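Local coordinates for protein glucosamine-6-phosphate deaminase (Thermotoga maritima, PDB 1J5X) that is a SIS-domain protein of alpha/beta fold, with two parallel beta-sheets flanked by helices, at residues A[17-22]-A[153-158]; A[28-33]-A[164-169]; A[267-270]-A[275-278]. All coordinates share one frame; numbering follows the deposited sequence.

Contact 1 of 3, residues A[17-22]-A[153-158]; sequences LKEITD and VREEAI
E19 reaches from helix 15-25 to the irregular segment 153-158 and holds two consecutive backbone N-H groups with one carboxylate. E19 OE2 accepts from E156 N at 2.7 Å, almost straight at 174°. E19 OE1 accepts from A157 N at 3.0 Å. Both oxygens are met on their syn sides, with the donors somewhat out of the carboxylate plane. The two bonds together fix the rotation of the carboxylate. The E19 chain gets there because CG lies anti to the carbonyl carbon (chi1 -67°) and the rest runs extended (chi2 177°), so the full length of the side chain spans the gap.

Aliphatic atoms pack around the same group. A157 CB lies 3.3 Å from E19 OE1, and E155 CG lies 3.4 Å from the same oxygen. E156 CB comes equally near to E19 OE2, but the E156 chain bends at chi2 and its carboxylate leads off. A water donates to E19 OE2 and R154 O and accepts from K18 NZ. E19 is buried, and these N-H groups and the water satisfy it. K18 NZ also makes a salt bridge to D22 OD2 at 2.7 Å, using the syn lone pair of that oxygen. E155 and E156 bring like charge near the E19 carboxylate, while two N-H donors and the water face it.

E155 has its polar end elsewhere: its carboxylate is bound by R109, S163 and the backbone N of T161. D22 has a second partner in K162. The contact thus ties helix 15-25 to the loop between strand 147-150 and helix 162-179. Helix 184-205 packs on L17, I20 and T21 of helix 15-25.

Contact 2 of 3, residues A[28-33]-A[164-169]; sequences KKFFEN and FSMILL
M166, modelled as selenomethionine, lies across one face of the F30 ring. M166 CB is over that face, 3.5 Å from F30 CE2, in a CH-pi contact. M166 CG follows over the same ring, 3.9 Å from F30 CD2. M166 SE then stands 4.4 Å from the centroid of the F30 ring, 18° off the ring normal. This is a Met-aromatic contact, with selenium in place of sulfur and set toward the rim. CE continues past the ring toward helix 15-25. The run is possible because the chain is extended beyond CG (chi2 172°), so successive atoms pass over the ring. The backbone M166 O also lies close to F30 CE2 and CZ.

L169, one turn further along helix 162-179, adds a second contact. Its CD2 meets the edge of the F30 ring, near the ring plane. The same methyl lies 3.9 Å from F31 CD1, where the two side chains cross at about a right angle. All four residues are buried and the side-chain contacts are apolar.

The short helical segments run roughly parallel, with axes 11.1 Å apart and a crossing angle of -28°. Helix 184-205 covers F31 through S187 and V190, and L169 through F186. Helix 62-78 meets helix 162-179 through L66, which touches F164, I167 and L168.

Contact 3 of 3, residues A[267-270]-A[275-278]; sequences QKVS and QEKR
This contact lies in a beta-alpha-beta unit, where the chain leaves strand 262-267 and enters helix 273-285. E276, near the start of the helix, reaches back to the loop just after the strand. Its two carboxylate oxygens have different partners. E276 OE2 accepts from V269 N at 2.9 Å, with an N-H...O angle of 157°, on its syn side. E276 OE1 makes a salt bridge and hydrogen bond with K268 NZ at 2.8 Å, on its anti side. A water donates to both E276 OE1 and V269 O, so a second, indirect link runs back to the loop backbone. Main chain, side chain and water together hold the carboxylate and fix how it is turned.

K268 folds around this group. K268 CB already lies 3.3 Å from E276 OE1. The bends at chi3 (71°) and chi4 (66°) bring K268 CE to the same distance and turn NZ onto that oxygen, so the methylenes wrap it. V269 crosses E276 at about a right angle, with V269 CG2 3.8 Å from E276 OE2.

K277 brings a second amine close, with K277 NZ 3.7 Å from K268 NZ. The two lysines share a carboxylate: E292 on the next strand takes K268 at one oxygen and K277 at the other. D273 pairs with K268 as well, and G296 O accepts from K277. The nearby acidic groups probably offset the closeness of the two amines.

Strands 262-267 and 289-293 are parallel neighbours in the four-stranded sheet, and helix 273-285 joins them. The arrangement is that of a beta-alpha-beta crossover, the building unit of parallel alpha/beta folds such as the SIS domain, with its connecting helix bound by its first turn to the end of the preceding strand.

How the contacts relate
Contacts 1 and 2 are neighbours, with centres 13 Å apart, and they touch. V153 CG2 lies 3.7 Å from F30 CE1, and V153 CG1 lies 4.0 Å from M166 SE. M166 CE also lies 4.0 Å from D22 O. Their segments alternate along the chain: helices 15-25 and 27-35 follow each other, and both pack on the 153-169 region. Contact 3 opens only after contacts 1 and 2 have closed, and touches neither. Its centre is 31 Å from that of contact 1 and 27 Å from that of contact 2. The nearest atoms of contact 3 are about 14 Å from contact 1 and about 10 Å from contact 2. Contacts 1 and 3 lie on opposite sides of the chain's centre.

Contact 1 of 3, residues A[17-22]-A[153-158]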
loop_
_atom_site.group_PDB
_atom_site.type_symbol
_atom_site.label_atom_id
_atom_site.label_comp_id
_atom_site.label_asym_id
_atom_site.label_seq_id
_atom_site.Cartn_x
_atom_site.Cartn_y
_atom_site.Cartn_z
ATOM N N LEU A 17 13.512 5.865 -8.509
ATOM C CA LEU A 17 12.712 6.750 -9.358
ATOM C C LEU A 17 12.206 5.981 -10.590
ATOM O O LEU A 17 11.037 6.138 -11.020
ATOM C CB LEU A 17 13.554 7.956 -9.808
ATOM C CG LEU A 17 12.724 8.916 -10.697
ATOM C CD1 LEU A 17 11.501 9.390 -9.928
ATOM C CD2 LEU A 17 13.565 10.148 -11.081
ATOM N N LYS A 18 13.055 5.129 -11.186
ATOM C CA LYS A 18 12.612 4.362 -12.352
ATOM C C LYS A 18 11.409 3.462 -12.033
ATOM O O LYS A 18 10.420 3.392 -12.784
ATOM C CB LYS A 18 13.736 3.486 -12.904
ATOM C CG LYS A 18 13.332 2.602 -14.099
ATOM C CD LYS A 18 12.925 1.198 -13.731
ATOM C CE LYS A 18 12.636 0.360 -14.982
ATOM N NZ LYS A 18 12.051 -0.966 -14.686
ATOM N N GLU A 19 11.518 2.746 -10.925
ATOM C CA GLU A 19 10.435 1.865 -10.541
ATOM C C GLU A 19 9.176 2.675 -10.101
ATOM O O GLU A 19 8.073 2.247 -10.328
ATOM C CB GLU A 19 10.981 0.924 -9.462
ATOM C CG GLU A 19 12.051 0.024 -10.166
ATOM C CD GLU A 19 12.800 -0.977 -9.281
ATOM O OE1 GLU A 19 12.797 -0.822 -8.063
ATOM O OE2 GLU A 19 13.397 -1.894 -9.845
ATOM N N ILE A 20 9.315 3.825 -9.491
ATOM C CA ILE A 20 8.096 4.632 -9.180
ATOM C C ILE A 20 7.444 5.000 -10.543
ATOM O O ILE A 20 6.219 4.836 -10.787
ATOM C CB ILE A 20 8.474 5.925 -8.437
ATOM C CG1 ILE A 20 9.082 5.561 -7.084
ATOM C CG2 ILE A 20 7.257 6.842 -8.279
ATOM C CD1 ILE A 20 9.434 6.813 -6.272
ATOM N N THR A 21 8.287 5.492 -11.446
ATOM C CA THR A 21 7.824 5.912 -12.773
ATOM C C THR A 21 7.199 4.788 -13.584
ATOM O O THR A 21 6.355 5.036 -14.449
ATOM C CB THR A 21 8.996 6.575 -13.560
ATOM O OG1 THR A 21 9.461 7.658 -12.773
ATOM C CG2 THR A 21 8.488 7.161 -14.908
ATOM N N ASP A 22 7.558 3.548 -13.263
ATOM C CA ASP A 22 6.996 2.421 -13.968
ATOM C C ASP A 22 5.461 2.316 -13.721
ATOM O O ASP A 22 4.789 1.608 -14.449
ATOM C CB ASP A 22 7.617 1.099 -13.536
ATOM C CG ASP A 22 9.005 0.848 -14.168
ATOM O OD1 ASP A 22 9.310 1.534 -15.186
ATOM O OD2 ASP A 22 9.738 -0.055 -13.653
ATOM N N VAL A 153 6.853 -9.152 -12.027
ATOM C CA VAL A 153 7.166 -7.748 -11.794
ATOM C C VAL A 153 8.648 -7.660 -11.435
ATOM O O VAL A 153 9.110 -8.395 -10.536
ATOM C CB VAL A 153 6.382 -7.222 -10.580
ATOM C CG1 VAL A 153 6.789 -5.842 -10.216
ATOM C CG2 VAL A 153 4.854 -7.274 -10.866
ATOM N N ARG A 154 9.387 -6.791 -12.111
ATOM C CA ARG A 154 10.807 -6.629 -11.737
ATOM C C ARG A 154 10.960 -5.432 -10.875
ATOM O O ARG A 154 10.745 -4.332 -11.324
ATOM C CB ARG A 154 11.697 -6.441 -12.973
ATOM C CG ARG A 154 12.213 -7.742 -13.525
ATOM C CD ARG A 154 13.506 -7.601 -14.409
ATOM N NE ARG A 154 13.979 -8.927 -14.833
ATOM C CZ ARG A 154 13.477 -9.660 -15.842
ATOM N NH1 ARG A 154 12.464 -9.208 -16.590
ATOM N NH2 ARG A 154 13.985 -10.877 -16.085
ATOM N N GLU A 155 11.284 -5.625 -9.610
ATOM C CA GLU A 155 11.484 -4.501 -8.758
ATOM C C GLU A 155 12.745 -4.836 -7.939
ATOM O O GLU A 155 12.785 -5.834 -7.196
ATOM C CB GLU A 155 10.292 -4.276 -7.850
ATOM C CG GLU A 155 10.373 -2.996 -7.090
ATOM C CD GLU A 155 9.207 -2.852 -6.096
ATOM O OE1 GLU A 155 9.148 -3.612 -5.100
ATOM O OE2 GLU A 155 8.363 -1.962 -6.326
ATOM N N GLU A 156 13.742 -3.975 -8.135
ATOM C CA GLU A 156 15.098 -4.044 -7.561
ATOM C C GLU A 156 15.434 -3.209 -6.366
ATOM O O GLU A 156 16.317 -3.573 -5.569
ATOM C CB GLU A 156 16.096 -3.588 -8.627
ATOM C CG GLU A 156 16.057 -4.361 -9.860
ATOM C CD GLU A 156 16.359 -5.734 -9.561
ATOM O OE1 GLU A 156 17.165 -5.960 -8.610
ATOM O OE2 GLU A 156 15.813 -6.600 -10.257
ATOM N N ALA A 157 14.818 -2.052 -6.265
ATOM C CA ALA A 157 15.166 -1.164 -5.204
ATOM C C ALA A 157 14.823 -1.724 -3.845
ATOM O O ALA A 157 13.970 -2.639 -3.745
ATOM C CB ALA A 157 14.497 0.154 -5.426
ATOM N N ILE A 158 15.499 -1.182 -2.820
ATOM C CA ILE A 158 15.252 -1.556 -1.432
ATOM C C ILE A 158 13.787 -1.225 -1.106
ATOM O O ILE A 158 13.070 -2.053 -0.560
ATOM C CB ILE A 158 16.131 -0.719 -0.411
ATOM C CG1 ILE A 158 17.599 -1.039 -0.608
ATOM C CG2 ILE A 158 15.742 -1.023 1.054
ATOM C CD1 ILE A 158 17.822 -2.500 -1.009
HETATM O O HOH W 1 12.880 -2.604 -12.170
#

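Contact 2 of 3, residues A[28-33]-A[164-169]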
loop_
_atom_site.group_PDB
_atom_site.type_symbol
_atom_site.label_atom_id
_atom_site.label_comp_id
_atom_site.label_asym_id
_atom_site.label_seq_id
_atom_site.Cartn_x
_atom_site.Cartn_y
_atom_site.Cartn_z
ATOM N N LYS A 28 -0.100 -0.419 -17.650
ATOM C CA LYS A 28 -1.067 -0.946 -18.608
ATOM C C LYS A 28 -0.635 -2.276 -19.176
ATOM O O LYS A 28 -1.411 -3.230 -19.333
ATOM C CB LYS A 28 -1.332 0.072 -19.729
ATOM C CG LYS A 28 -2.433 -0.379 -20.711
ATOM C CD LYS A 28 -2.901 0.814 -21.563
ATOM C CE LYS A 28 -4.053 0.474 -22.520
ATOM N NZ LYS A 28 -3.578 -0.141 -23.806
ATOM N N LYS A 29 0.651 -2.367 -19.494
ATOM C CA LYS A 29 1.154 -3.625 -20.011
ATOM C C LYS A 29 1.005 -4.761 -19.006
ATOM O O LYS A 29 0.613 -5.874 -19.350
ATOM C CB LYS A 29 2.643 -3.451 -20.362
ATOM C CG LYS A 29 3.343 -4.698 -20.855
ATOM C CD LYS A 29 4.781 -4.274 -21.268
ATOM C CE LYS A 29 5.593 -5.404 -21.890
ATOM N NZ LYS A 29 7.015 -4.960 -21.983
ATOM N N PHE A 30 1.352 -4.468 -17.755
ATOM C CA PHE A 30 1.260 -5.456 -16.711
ATOM C C PHE A 30 -0.223 -5.824 -16.557
ATOM O O PHE A 30 -0.583 -6.991 -16.441
ATOM C CB PHE A 30 1.789 -4.864 -15.392
ATOM C CG PHE A 30 1.394 -5.652 -14.181
ATOM C CD1 PHE A 30 2.028 -6.840 -13.867
ATOM C CD2 PHE A 30 0.331 -5.198 -13.351
ATOM C CE1 PHE A 30 1.643 -7.609 -12.736
ATOM C CE2 PHE A 30 -0.076 -5.944 -12.223
ATOM C CZ PHE A 30 0.575 -7.152 -11.907
ATOM N N PHE A 31 -1.070 -4.799 -16.525
ATOM C CA PHE A 31 -2.511 -5.048 -16.355
ATOM C C PHE A 31 -3.041 -5.979 -17.446
ATOM O O PHE A 31 -3.733 -6.992 -17.168
ATOM C CB PHE A 31 -3.253 -3.700 -16.415
ATOM C CG PHE A 31 -4.750 -3.836 -16.291
ATOM C CD1 PHE A 31 -5.336 -4.318 -15.115
ATOM C CD2 PHE A 31 -5.578 -3.486 -17.379
ATOM C CE1 PHE A 31 -6.730 -4.462 -15.003
ATOM C CE2 PHE A 31 -6.982 -3.618 -17.292
ATOM C CZ PHE A 31 -7.566 -4.108 -16.114
ATOM N N GLU A 32 -2.677 -5.666 -18.693
ATOM C CA GLU A 32 -3.207 -6.415 -19.830
ATOM C C GLU A 32 -2.603 -7.766 -20.009
ATOM O O GLU A 32 -3.268 -8.703 -20.419
ATOM C CB GLU A 32 -3.057 -5.599 -21.118
ATOM C CG GLU A 32 -3.785 -4.248 -21.058
ATOM C CD GLU A 32 -3.636 -3.422 -22.332
ATOM O OE1 GLU A 32 -2.687 -3.692 -23.110
ATOM O OE2 GLU A 32 -4.449 -2.496 -22.557
ATOM N N ASN A 33 -1.323 -7.899 -19.685
ATOM C CA ASN A 33 -0.736 -9.205 -19.871
ATOM C C ASN A 33 -0.888 -10.184 -18.726
ATOM O O ASN A 33 -0.941 -11.395 -18.946
ATOM C CB ASN A 33 0.722 -9.022 -20.264
ATOM C CG ASN A 33 0.844 -8.483 -21.650
ATOM O OD1 ASN A 33 0.884 -9.390 -22.621
ATOM N ND2 ASN A 33 0.852 -7.267 -21.872
ATOM N N PHE A 164 3.873 -2.808 -4.786
ATOM C CA PHE A 164 2.720 -2.685 -3.874
ATOM C C PHE A 164 1.452 -2.448 -4.762
ATOM O O PHE A 164 0.436 -3.168 -4.683
ATOM C CB PHE A 164 2.952 -1.487 -2.950
ATOM C CG PHE A 164 1.782 -1.173 -2.039
ATOM C CD1 PHE A 164 0.696 -0.410 -2.503
ATOM C CD2 PHE A 164 1.774 -1.642 -0.727
ATOM C CE1 PHE A 164 -0.356 -0.119 -1.690
ATOM C CE2 PHE A 164 0.686 -1.358 0.126
ATOM C CZ PHE A 164 -0.363 -0.597 -0.353
ATOM N N SER A 165 1.564 -1.460 -5.635
ATOM C CA SER A 165 0.429 -1.098 -6.496
ATOM C C SER A 165 0.035 -2.219 -7.404
ATOM O O SER A 165 -1.157 -2.525 -7.579
ATOM C CB SER A 165 0.788 0.118 -7.351
ATOM O OG SER A 165 1.096 1.238 -6.519
HETATM N N MSE A 166 1.012 -2.839 -8.070
HETATM C CA MSE A 166 0.650 -3.917 -8.951
HETATM C C MSE A 166 0.096 -5.168 -8.291
HETATM O O MSE A 166 -0.809 -5.815 -8.825
HETATM C CB MSE A 166 1.867 -4.242 -9.919
HETATM C CG MSE A 166 2.208 -3.015 -10.694
HETATM SE SE MSE A 166 3.939 -3.452 -11.709
HETATM C CE MSE A 166 3.897 -1.920 -12.881
ATOM N N ILE A 167 0.595 -5.540 -7.110
ATOM C CA ILE A 167 0.055 -6.733 -6.482
ATOM C C ILE A 167 -1.363 -6.327 -5.954
ATOM O O ILE A 167 -2.310 -7.105 -6.073
ATOM C CB ILE A 167 0.948 -7.207 -5.297
ATOM C CG1 ILE A 167 2.274 -7.819 -5.890
ATOM C CG2 ILE A 167 0.216 -8.314 -4.466
ATOM C CD1 ILE A 167 3.345 -7.988 -4.840
ATOM N N LEU A 168 -1.473 -5.125 -5.433
ATOM C CA LEU A 168 -2.796 -4.669 -4.894
ATOM C C LEU A 168 -3.847 -4.675 -6.038
ATOM O O LEU A 168 -4.947 -5.243 -5.882
ATOM C CB LEU A 168 -2.636 -3.294 -4.253
ATOM C CG LEU A 168 -3.933 -2.723 -3.638
ATOM C CD1 LEU A 168 -4.541 -3.751 -2.659
ATOM C CD2 LEU A 168 -3.666 -1.388 -2.973
ATOM N N LEU A 169 -3.475 -4.092 -7.154
ATOM C CA LEU A 169 -4.369 -4.081 -8.311
ATOM C C LEU A 169 -4.774 -5.492 -8.657
ATOM O O LEU A 169 -5.967 -5.806 -8.893
ATOM C CB LEU A 169 -3.657 -3.471 -9.490
ATOM C CG LEU A 169 -4.269 -3.754 -10.863
ATOM C CD1 LEU A 169 -5.671 -3.086 -10.905
ATOM C CD2 LEU A 169 -3.401 -3.105 -11.929
#

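Contact 3 of 3, residues A[267-270]-A[275-278]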
loop_
_atom_site.group_PDB
_atom_site.type_symbol
_atom_site.label_atom_id
_atom_site.label_comp_id
_atom_site.label_asym_id
_atom_site.label_seq_id
_atom_site.Cartn_x
_atom_site.Cartn_y
_atom_site.Cartn_z
ATOM N N GLN A 267 -6.554 11.311 1.902
ATOM C CA GLN A 267 -7.184 10.485 0.836
ATOM C C GLN A 267 -8.687 10.701 0.892
ATOM O O GLN A 267 -9.366 10.238 1.829
ATOM C CB GLN A 267 -6.928 9.025 1.084
ATOM C CG GLN A 267 -5.425 8.648 1.146
ATOM C CD GLN A 267 -4.674 8.786 -0.176
ATOM O OE1 GLN A 267 -5.256 8.693 -1.262
ATOM N NE2 GLN A 267 -3.339 8.972 -0.091
ATOM N N LYS A 268 -9.234 11.434 -0.084
ATOM C CA LYS A 268 -10.697 11.683 -0.072
ATOM C C LYS A 268 -11.526 10.422 -0.362
ATOM O O LYS A 268 -11.140 9.635 -1.180
ATOM C CB LYS A 268 -11.052 12.711 -1.150
ATOM C CG LYS A 268 -10.366 14.083 -0.958
ATOM C CD LYS A 268 -10.895 15.169 -2.005
ATOM C CE LYS A 268 -12.333 15.559 -1.650
ATOM N NZ LYS A 268 -12.427 16.280 -0.333
ATOM N N VAL A 269 -12.708 10.261 0.251
ATOM C CA VAL A 269 -13.523 9.068 -0.043
ATOM C C VAL A 269 -14.945 9.556 -0.425
ATOM O O VAL A 269 -15.365 10.670 -0.029
ATOM C CB VAL A 269 -13.671 8.064 1.199
ATOM C CG1 VAL A 269 -12.313 7.631 1.734
ATOM C CG2 VAL A 269 -14.432 8.658 2.251
ATOM N N SER A 270 -15.650 8.732 -1.182
ATOM C CA SER A 270 -16.987 9.098 -1.687
ATOM C C SER A 270 -17.893 9.646 -0.621
ATOM O O SER A 270 -18.042 9.054 0.425
ATOM C CB SER A 270 -17.698 7.872 -2.316
ATOM O OG SER A 270 -16.847 7.196 -3.225
ATOM N N GLN A 275 -16.955 16.774 5.363
ATOM C CA GLN A 275 -16.142 16.508 6.539
ATOM C C GLN A 275 -14.663 16.742 6.246
ATOM O O GLN A 275 -13.945 17.225 7.113
ATOM C CB GLN A 275 -16.377 15.058 7.035
ATOM C CG GLN A 275 -17.785 14.722 7.504
ATOM C CD GLN A 275 -18.896 14.821 6.421
ATOM O OE1 GLN A 275 -18.700 14.461 5.235
ATOM N NE2 GLN A 275 -20.087 15.290 6.841
ATOM N N GLU A 276 -14.209 16.390 5.036
ATOM C CA GLU A 276 -12.823 16.517 4.655
ATOM C C GLU A 276 -12.433 17.976 4.529
ATOM O O GLU A 276 -11.367 18.370 4.976
ATOM C CB GLU A 276 -12.525 15.762 3.333
ATOM C CG GLU A 276 -12.503 14.232 3.508
ATOM C CD GLU A 276 -12.855 13.431 2.253
ATOM O OE1 GLU A 276 -13.079 14.031 1.165
ATOM O OE2 GLU A 276 -12.942 12.174 2.367
ATOM N N LYS A 277 -13.307 18.773 3.933
ATOM C CA LYS A 277 -12.957 20.169 3.797
ATOM C C LYS A 277 -12.922 20.852 5.169
ATOM O O LYS A 277 -12.056 21.717 5.412
ATOM C CB LYS A 277 -13.944 20.843 2.824
ATOM C CG LYS A 277 -13.696 20.364 1.356
ATOM C CD LYS A 277 -12.290 20.820 0.923
ATOM C CE LYS A 277 -12.112 21.005 -0.578
ATOM N NZ LYS A 277 -11.832 19.769 -1.298
ATOM N N ARG A 278 -13.835 20.469 6.055
ATOM C CA ARG A 278 -13.873 21.051 7.390
ATOM C C ARG A 278 -12.573 20.710 8.122
ATOM O O ARG A 278 -11.967 21.574 8.763
ATOM C CB ARG A 278 -15.038 20.529 8.201
ATOM C CG ARG A 278 -16.386 21.012 7.785
ATOM C CD ARG A 278 -17.420 20.517 8.792
ATOM N NE ARG A 278 -18.783 20.903 8.429
ATOM C CZ ARG A 278 -19.844 20.763 9.232
ATOM N NH1 ARG A 278 -19.701 20.237 10.452
ATOM N NH2 ARG A 278 -21.048 21.174 8.828
HETATM O O HOH W 2 -14.797 13.207 -0.735
#